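Local coordinates for protein Nrps/pks (Streptomyces albus, PDB 4OPF) that probably serves as a ketosynthase domain of the thiolase fold in an "AT-less" type I polyketide synthase that makes oxazolomycin, at residues W28-E33 against P329-P334; H168-A173 against A182-V187; I305-I310 against C322-V327. All blocks are in the same frame, centred on the assembly; numbering follows the deposited sequence.

Contact 1 of 3, residues W28-E33 against P329-P334; sequences WRLLSE and PNIGHP
Helix 24-33 meets the short helix 328-331 near Leu31 and Asn330, whose CA atoms are 7.1 Å apart. Residues 330-333 spell Asn-Ile-Gly-His, a sequence familiar from beta-ketoacyl synthases. The short helix ends before Gly332, which has a positive phi of 79°. From there the chain turns into the loop that takes His333 to Cys160. All the residues that touch are buried.

Two side-chain meetings carry the contact. In the first, Leu30 CD2 reaches Ile331 CG2 at 3.7 Å, a purely apolar meeting of two methyl groups. The CG of Leu30 lies anti to its backbone N (chi1 178°), which sends the methyls toward the short helix. In the second, Leu31 CD2 lies over the amide of Asn330. The methyl is 3.8 Å from Asn330 CG and 4.2 Å from Asn330 OD1, with the two side chains nearly at right angles. Leu31 also touches Lys345 of helix 338-352.

The amide also has polar work. Asn330 ND2 donates to the backbone O of Arg35, in the chain just after helix 24-33. Pro329 O accepts from Ser36 OG nearby, so the same loop is held at two points. A water joins the segments as well: it lies 2.7 Å from Leu31 O and takes a hydrogen bond from Asn330 ND2 at 3.0 Å.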
loop_
_atom_site.group_PDB
_atom_site.type_symbol
_atom_site.label_atom_id
_atom_site.label_comp_id
_atom_site.label_asym_id
_atom_site.label_seq_id
_atom_site.Cartn_x
_atom_site.Cartn_y
_atom_site.Cartn_z
ATOM N N TRP A 28 -13.828 -4.725 -25.770
ATOM C CA TRP A 28 -15.133 -5.307 -25.709
ATOM C C TRP A 28 -15.424 -6.128 -26.952
ATOM O O TRP A 28 -15.924 -7.200 -26.829
ATOM C CB TRP A 28 -16.214 -4.255 -25.530
ATOM C CG TRP A 28 -17.575 -4.862 -25.521
ATOM C CD1 TRP A 28 -18.546 -4.723 -26.483
ATOM C CD2 TRP A 28 -18.091 -5.792 -24.564
ATOM N NE1 TRP A 28 -19.645 -5.489 -26.140
ATOM C CE2 TRP A 28 -19.396 -6.129 -24.960
ATOM C CE3 TRP A 28 -17.596 -6.321 -23.374
ATOM C CZ2 TRP A 28 -20.190 -6.998 -24.238
ATOM C CZ3 TRP A 28 -18.414 -7.145 -22.609
ATOM C CH2 TRP A 28 -19.670 -7.501 -23.063
ATOM N N ARG A 29 -15.072 -5.648 -28.135
ATOM C CA ARG A 29 -15.247 -6.436 -29.353
ATOM C C ARG A 29 -14.441 -7.727 -29.304
ATOM O O ARG A 29 -14.974 -8.795 -29.639
ATOM C CB ARG A 29 -14.917 -5.645 -30.639
ATOM C CG ARG A 29 -16.031 -4.656 -31.004
ATOM C CD ARG A 29 -15.871 -3.965 -32.344
ATOM N NE ARG A 29 -14.567 -3.316 -32.541
ATOM C CZ ARG A 29 -14.260 -2.054 -32.171
ATOM N NH1 ARG A 29 -13.032 -1.567 -32.410
ATOM N NH2 ARG A 29 -15.159 -1.274 -31.540
ATOM N N LEU A 30 -13.175 -7.646 -28.904
ATOM C CA LEU A 30 -12.351 -8.813 -28.796
ATOM C C LEU A 30 -13.008 -9.862 -27.878
ATOM O O LEU A 30 -13.113 -11.065 -28.251
ATOM C CB LEU A 30 -10.967 -8.448 -28.254
ATOM C CG LEU A 30 -9.979 -9.588 -28.034
ATOM C CD1 LEU A 30 -9.212 -9.870 -29.292
ATOM C CD2 LEU A 30 -8.970 -9.315 -26.974
ATOM N N LEU A 31 -13.429 -9.437 -26.691
ATOM C CA LEU A 31 -13.926 -10.376 -25.711
ATOM C C LEU A 31 -15.305 -10.913 -26.067
ATOM O O LEU A 31 -15.569 -12.112 -25.903
ATOM C CB LEU A 31 -14.040 -9.731 -24.367
ATOM C CG LEU A 31 -12.691 -9.285 -23.796
ATOM C CD1 LEU A 31 -12.938 -8.623 -22.493
ATOM C CD2 LEU A 31 -11.636 -10.364 -23.665
ATOM N N SER A 32 -16.183 -10.038 -26.523
ATOM C CA SER A 32 -17.521 -10.446 -26.799
ATOM C C SER A 32 -17.585 -11.346 -28.037
ATOM O O SER A 32 -18.429 -12.206 -28.075
ATOM C CB SER A 32 -18.421 -9.248 -26.958
ATOM O OG SER A 32 -18.069 -8.595 -28.135
ATOM N N GLU A 33 -16.694 -11.172 -29.012
ATOM C CA GLU A 33 -16.640 -12.066 -30.183
ATOM C C GLU A 33 -15.927 -13.373 -29.897
ATOM O O GLU A 33 -15.983 -14.337 -30.679
ATOM C CB GLU A 33 -15.962 -11.359 -31.350
ATOM C CG GLU A 33 -16.831 -10.212 -31.759
ATOM C CD GLU A 33 -16.249 -9.299 -32.806
ATOM O OE1 GLU A 33 -15.179 -9.599 -33.401
ATOM O OE2 GLU A 33 -16.909 -8.263 -33.004
ATOM N N PRO A 329 -6.961 -16.692 -22.073
ATOM C CA PRO A 329 -6.907 -17.269 -23.422
ATOM C C PRO A 329 -7.091 -16.209 -24.519
ATOM O O PRO A 329 -6.652 -16.430 -25.628
ATOM C CB PRO A 329 -8.079 -18.250 -23.428
ATOM C CG PRO A 329 -8.299 -18.558 -21.985
ATOM C CD PRO A 329 -8.078 -17.235 -21.300
ATOM N N ASN A 330 -7.697 -15.057 -24.216
ATOM C CA ASN A 330 -7.876 -14.005 -25.190
ATOM C C ASN A 330 -6.631 -13.113 -25.346
ATOM O O ASN A 330 -6.336 -12.686 -26.450
ATOM C CB ASN A 330 -9.015 -13.079 -24.794
ATOM C CG ASN A 330 -10.340 -13.810 -24.545
ATOM O OD1 ASN A 330 -10.567 -14.411 -23.476
ATOM N ND2 ASN A 330 -11.239 -13.700 -25.490
ATOM N N ILE A 331 -5.965 -12.762 -24.249
ATOM C CA ILE A 331 -4.869 -11.792 -24.319
ATOM C C ILE A 331 -3.554 -12.218 -23.688
ATOM O O ILE A 331 -2.620 -11.419 -23.679
ATOM C CB ILE A 331 -5.242 -10.471 -23.656
ATOM C CG1 ILE A 331 -5.466 -10.658 -22.179
ATOM C CG2 ILE A 331 -6.464 -9.863 -24.348
ATOM C CD1 ILE A 331 -5.734 -9.348 -21.425
ATOM N N GLY A 332 -3.455 -13.470 -23.241
ATOM C CA GLY A 332 -2.293 -13.981 -22.499
ATOM C C GLY A 332 -2.322 -13.556 -21.036
ATOM O O GLY A 332 -3.367 -13.184 -20.533
ATOM N N HIS A 333 -1.163 -13.577 -20.367
ATOM C CA HIS A 333 -1.044 -13.257 -18.954
ATOM C C HIS A 333 -0.333 -11.897 -18.781
ATOM O O HIS A 333 0.885 -11.835 -18.856
ATOM C CB HIS A 333 -0.229 -14.335 -18.235
ATOM C CG HIS A 333 -0.331 -14.270 -16.736
ATOM N ND1 HIS A 333 -0.521 -13.094 -16.042
ATOM C CD2 HIS A 333 -0.252 -15.239 -15.793
ATOM C CE1 HIS A 333 -0.576 -13.338 -14.745
ATOM N NE2 HIS A 333 -0.421 -14.637 -14.563
ATOM N N PRO A 334 -1.084 -10.806 -18.543
ATOM C CA PRO A 334 -0.462 -9.468 -18.449
ATOM C C PRO A 334 0.204 -9.128 -17.117
ATOM O O PRO A 334 0.294 -7.953 -16.781
ATOM C CB PRO A 334 -1.620 -8.503 -18.736
ATOM C CG PRO A 334 -2.864 -9.305 -18.737
ATOM C CD PRO A 334 -2.545 -10.751 -18.403
HETATM O O HOH W 1 -14.077 -13.936 -24.550
#

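Contact 2 of 3, residues H168-A173 against A182-V187; sequences HHAAQA and AVVAGV
No ring of the two segments enters the meeting of Ala170 with Ala182 and Val184, but flat groups flank it on the helix. The His168 imidazole has Gln172 CG 4.0 Å above one face, near the ring's margin rather than over its middle. His168 NE2 hydrogen-bonds to Asp178 OD2 of the second subunit. The His169 ring stacks on His169 of the second subunit. Helix 162-175 thus lies at the dimer interface while it packs on its own sheet.

The contact itself is small and apolar. Ala170 CB points at the strand and lies 3.5 Å from Val184 CG2, closer than two methyls normally sit. Ala182 CB is on the same side of the strand, 3.8 Å from Ala170 CB.

The helix is the crossover of a beta-alpha-beta unit. It links the parallel strands 153-156 and 181-188, with strand 107-112 between them in the sheet. Tyr110 of that middle strand touches both Ala170 and Ala182. As in other thiolase-fold enzymes, the helix is enclosed: His168 and Ala171 turn away from strand 181-188 and pack on Ile252 of strand 247-256. With chi1 at 173°, Val184 CG2 lies opposite the carbonyl carbon and is the branch that meets Ala170.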
loop_
_atom_site.group_PDB
_atom_site.type_symbol
_atom_site.label_atom_id
_atom_site.label_comp_id
_atom_site.label_asym_id
_atom_site.label_seq_id
_atom_site.Cartn_x
_atom_site.Cartn_y
_atom_site.Cartn_z
ATOM N N HIS A 168 -7.659 -2.422 -3.553
ATOM C CA HIS A 168 -7.919 -2.562 -2.148
ATOM C C HIS A 168 -7.378 -1.340 -1.381
ATOM O O HIS A 168 -8.071 -0.829 -0.499
ATOM C CB HIS A 168 -7.247 -3.832 -1.682
ATOM C CG HIS A 168 -7.435 -4.131 -0.242
ATOM N ND1 HIS A 168 -6.383 -4.194 0.642
ATOM C CD2 HIS A 168 -8.556 -4.318 0.494
ATOM C CE1 HIS A 168 -6.833 -4.476 1.848
ATOM N NE2 HIS A 168 -8.154 -4.537 1.789
ATOM N N HIS A 169 -6.168 -0.879 -1.691
ATOM C CA HIS A 169 -5.657 0.347 -0.988
ATOM C C HIS A 169 -6.583 1.511 -1.345
ATOM O O HIS A 169 -6.961 2.255 -0.503
ATOM C CB HIS A 169 -4.265 0.691 -1.468
ATOM C CG HIS A 169 -3.204 -0.259 -1.035
ATOM N ND1 HIS A 169 -3.184 -0.858 0.206
ATOM C CD2 HIS A 169 -2.097 -0.688 -1.670
ATOM C CE1 HIS A 169 -2.136 -1.659 0.294
ATOM N NE2 HIS A 169 -1.469 -1.583 -0.835
ATOM N N ALA A 170 -7.047 1.601 -2.599
ATOM C CA ALA A 170 -7.919 2.691 -2.957
ATOM C C ALA A 170 -9.245 2.618 -2.188
ATOM O O ALA A 170 -9.735 3.640 -1.655
ATOM C CB ALA A 170 -8.190 2.710 -4.428
ATOM N N ALA A 171 -9.841 1.447 -2.143
ATOM C CA ALA A 171 -11.130 1.281 -1.420
ATOM C C ALA A 171 -10.994 1.615 0.069
ATOM O O ALA A 171 -11.862 2.267 0.638
ATOM C CB ALA A 171 -11.603 -0.143 -1.565
ATOM N N GLN A 172 -9.903 1.191 0.692
ATOM C CA GLN A 172 -9.686 1.558 2.106
ATOM C C GLN A 172 -9.570 3.052 2.240
ATOM O O GLN A 172 -10.128 3.646 3.155
ATOM C CB GLN A 172 -8.426 0.948 2.635
ATOM C CG GLN A 172 -8.278 -0.550 2.394
ATOM C CD GLN A 172 -8.347 -1.374 3.628
ATOM O OE1 GLN A 172 -7.382 -1.461 4.372
ATOM N NE2 GLN A 172 -9.494 -2.019 3.852
ATOM N N ALA A 173 -8.874 3.703 1.284
ATOM C CA ALA A 173 -8.718 5.127 1.388
ATOM C C ALA A 173 -10.042 5.841 1.217
ATOM O O ALA A 173 -10.348 6.853 1.898
ATOM C CB ALA A 173 -7.669 5.623 0.384
ATOM N N ALA A 182 -10.089 8.258 -6.402
ATOM C CA ALA A 182 -8.873 7.462 -6.568
ATOM C C ALA A 182 -8.658 7.006 -8.007
ATOM O O ALA A 182 -9.604 6.584 -8.701
ATOM C CB ALA A 182 -8.937 6.230 -5.696
ATOM N N VAL A 183 -7.425 7.092 -8.449
ATOM C CA VAL A 183 -7.037 6.512 -9.693
ATOM C C VAL A 183 -6.407 5.162 -9.342
ATOM O O VAL A 183 -5.505 5.094 -8.488
ATOM C CB VAL A 183 -5.964 7.386 -10.369
ATOM C CG1 VAL A 183 -5.371 6.684 -11.549
ATOM C CG2 VAL A 183 -6.509 8.734 -10.770
ATOM N N VAL A 184 -6.837 4.104 -9.997
ATOM C CA VAL A 184 -6.274 2.772 -9.795
ATOM C C VAL A 184 -5.853 2.267 -11.165
ATOM O O VAL A 184 -6.620 2.314 -12.105
ATOM C CB VAL A 184 -7.332 1.837 -9.206
ATOM C CG1 VAL A 184 -6.882 0.387 -9.124
ATOM C CG2 VAL A 184 -7.651 2.288 -7.813
ATOM N N ALA A 185 -4.638 1.762 -11.284
ATOM C CA ALA A 185 -4.135 1.322 -12.552
ATOM C C ALA A 185 -3.336 0.055 -12.376
ATOM O O ALA A 185 -2.801 -0.221 -11.317
ATOM C CB ALA A 185 -3.187 2.356 -13.145
ATOM N N GLY A 186 -3.166 -0.628 -13.483
ATOM C CA GLY A 186 -2.210 -1.725 -13.588
ATOM C C GLY A 186 -1.515 -1.571 -14.908
ATOM O O GLY A 186 -2.143 -1.186 -15.893
ATOM N N VAL A 187 -0.234 -1.905 -14.948
ATOM C CA VAL A 187 0.538 -1.752 -16.159
ATOM C C VAL A 187 1.629 -2.826 -16.234
ATOM O O VAL A 187 2.265 -3.160 -15.236
ATOM C CB VAL A 187 1.188 -0.335 -16.257
ATOM C CG1 VAL A 187 2.243 -0.114 -15.174
ATOM C CG2 VAL A 187 1.810 -0.097 -17.601
#

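Contact 3 of 3, residues I305-I310 against C322-V327; sequences IELKAI and CSLGSV
Leu324 is the strand residue that does most of the touching, and it meets helix 300-314 through Leu307 and Ile310. The tight part is between the two leucines. Leu307 CD2 lies 3.5 Å from Leu324 CD1, methyl against methyl, with the side chains crossing at a slant. In Leu307 the CG is anti to the carbonyl carbon (chi1 -69°), and the end of the chain bends nearer to the strand than its first bond suggests.

The Ile310 side is looser. Ile310 CG2 is 4.4 Å from Leu324 CD2. Cys322, two residues back on the same side of the strand, is looser still, with its side chain no nearer than 4.8 Å to the helix segment. The outer side of the helix is different again: Lys308 extends into solvent, well away from the strand. All three residues that touch are buried.

Polar groups near the contact have partners in the adjoining loops. The two carboxylate oxygens of Glu306 accept from the backbone N atoms of Asn295 and Ala296. Ser326 OG caps the backbone N of Lys328 as the chain enters helix 328-331.

The contact closes the beta-alpha-beta unit of strand 291-293, helix 300-314 and strand 322-325. Ile292 and Leu375, from the strands that flank 322-325, touch both Ile310 and Leu324. Helix 268-282 packs beside helix 300-314, where Met275 meets Ala309 and Ile310.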
loop_
_atom_site.group_PDB
_atom_site.type_symbol
_atom_site.label_atom_id
_atom_site.label_comp_id
_atom_site.label_asym_id
_atom_site.label_seq_id
_atom_site.Cartn_x
_atom_site.Cartn_y
_atom_site.Cartn_z
ATOM N N ILE A 305 -7.853 -26.823 -7.402
ATOM C CA ILE A 305 -8.020 -26.186 -6.108
ATOM C C ILE A 305 -8.943 -24.980 -6.216
ATOM O O ILE A 305 -9.881 -24.810 -5.386
ATOM C CB ILE A 305 -6.659 -25.809 -5.506
ATOM C CG1 ILE A 305 -6.008 -27.101 -4.985
ATOM C CG2 ILE A 305 -6.815 -24.739 -4.430
ATOM C CD1 ILE A 305 -4.547 -26.948 -4.649
ATOM N N GLU A 306 -8.716 -24.174 -7.240
ATOM C CA GLU A 306 -9.548 -23.001 -7.434
ATOM C C GLU A 306 -11.003 -23.355 -7.636
ATOM O O GLU A 306 -11.879 -22.713 -7.051
ATOM C CB GLU A 306 -9.064 -22.067 -8.565
ATOM C CG GLU A 306 -10.008 -20.886 -8.686
ATOM C CD GLU A 306 -9.630 -19.768 -9.701
ATOM O OE1 GLU A 306 -8.865 -20.074 -10.676
ATOM O OE2 GLU A 306 -10.160 -18.593 -9.521
ATOM N N LEU A 307 -11.279 -24.321 -8.499
ATOM C CA LEU A 307 -12.669 -24.705 -8.781
ATOM C C LEU A 307 -13.399 -25.262 -7.528
ATOM O O LEU A 307 -14.530 -24.941 -7.273
ATOM C CB LEU A 307 -12.710 -25.770 -9.870
ATOM C CG LEU A 307 -12.300 -25.297 -11.270
ATOM C CD1 LEU A 307 -12.401 -26.489 -12.179
ATOM C CD2 LEU A 307 -13.149 -24.200 -11.840
ATOM N N LYS A 308 -12.716 -26.053 -6.732
ATOM C CA LYS A 308 -13.300 -26.547 -5.487
ATOM C C LYS A 308 -13.507 -25.435 -4.505
ATOM O O LYS A 308 -14.469 -25.444 -3.774
ATOM C CB LYS A 308 -12.392 -27.592 -4.864
ATOM C CG LYS A 308 -12.353 -28.857 -5.707
ATOM C CD LYS A 308 -11.472 -29.921 -5.057
ATOM C CE LYS A 308 -11.453 -31.196 -5.912
ATOM N NZ LYS A 308 -10.488 -32.238 -5.432
ATOM N N ALA A 309 -12.620 -24.447 -4.488
ATOM C CA ALA A 309 -12.771 -23.365 -3.520
ATOM C C ALA A 309 -13.949 -22.456 -3.892
ATOM O O ALA A 309 -14.735 -22.015 -3.008
ATOM C CB ALA A 309 -11.481 -22.547 -3.439
ATOM N N ILE A 310 -14.071 -22.139 -5.186
ATOM C CA ILE A 310 -15.292 -21.463 -5.696
ATOM C C ILE A 310 -16.605 -22.199 -5.320
ATOM O O ILE A 310 -17.517 -21.596 -4.740
ATOM C CB ILE A 310 -15.226 -21.260 -7.203
ATOM C CG1 ILE A 310 -14.111 -20.220 -7.475
ATOM C CG2 ILE A 310 -16.581 -20.744 -7.737
ATOM C CD1 ILE A 310 -13.679 -20.172 -8.933
ATOM N N CYS A 322 -23.399 -20.939 -11.789
ATOM C CA CYS A 322 -22.317 -19.964 -11.626
ATOM C C CYS A 322 -21.415 -20.051 -12.837
ATOM O O CYS A 322 -20.824 -21.084 -13.079
ATOM C CB CYS A 322 -21.506 -20.207 -10.357
ATOM S SG CYS A 322 -20.354 -18.837 -9.943
ATOM N N SER A 323 -21.329 -18.948 -13.578
ATOM C CA SER A 323 -20.602 -18.882 -14.799
ATOM C C SER A 323 -19.144 -18.415 -14.592
ATOM O O SER A 323 -18.909 -17.434 -13.923
ATOM C CB SER A 323 -21.386 -17.972 -15.727
ATOM O OG SER A 323 -20.803 -18.019 -16.990
ATOM N N LEU A 324 -18.179 -19.179 -15.083
ATOM C CA LEU A 324 -16.756 -18.925 -14.876
ATOM C C LEU A 324 -16.098 -18.558 -16.181
ATOM O O LEU A 324 -16.416 -19.119 -17.237
ATOM C CB LEU A 324 -16.028 -20.162 -14.343
ATOM C CG LEU A 324 -16.606 -20.810 -13.086
ATOM C CD1 LEU A 324 -15.662 -21.848 -12.532
ATOM C CD2 LEU A 324 -16.884 -19.805 -12.004
ATOM N N GLY A 325 -15.152 -17.650 -16.089
ATOM C CA GLY A 325 -14.353 -17.239 -17.202
ATOM C C GLY A 325 -12.921 -16.789 -16.882
ATOM O O GLY A 325 -12.430 -16.867 -15.736
ATOM N N SER A 326 -12.236 -16.393 -17.948
ATOM C CA SER A 326 -10.892 -15.848 -17.888
ATOM C C SER A 326 -10.537 -15.101 -19.150
ATOM O O SER A 326 -10.752 -15.643 -20.239
ATOM C CB SER A 326 -9.902 -17.033 -17.744
ATOM O OG SER A 326 -8.562 -16.546 -17.788
ATOM N N VAL A 327 -9.809 -13.971 -19.039
ATOM C CA VAL A 327 -9.311 -13.240 -20.192
ATOM C C VAL A 327 -8.056 -13.831 -20.747
ATOM O O VAL A 327 -7.606 -13.427 -21.826
ATOM C CB VAL A 327 -8.941 -11.751 -19.922
ATOM C CG1 VAL A 327 -10.161 -10.987 -19.620
ATOM C CG2 VAL A 327 -8.008 -11.570 -18.742
#

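Contact 1 spans most of the chain: it opens at residues 28-33 and closes at 329-334. Contacts 2 and 3 lie inside that loop, in series. Each packs a helix on the same mixed sheet, with centres 24 Å apart on opposite sides of the chain's centre. Contact 2 lies in the N-terminal half of the ketosynthase and contact 3 in the C-terminal half. Contact 1 is centred 17 Å from contact 3 and 23 Å from contact 2. Strand 322-325 of contact 3 runs on directly into helix 328-331 of contact 1. Contact 1 thus joins early and late parts of the chain, while contacts 2 and 3 cover the sheet toward its two ends.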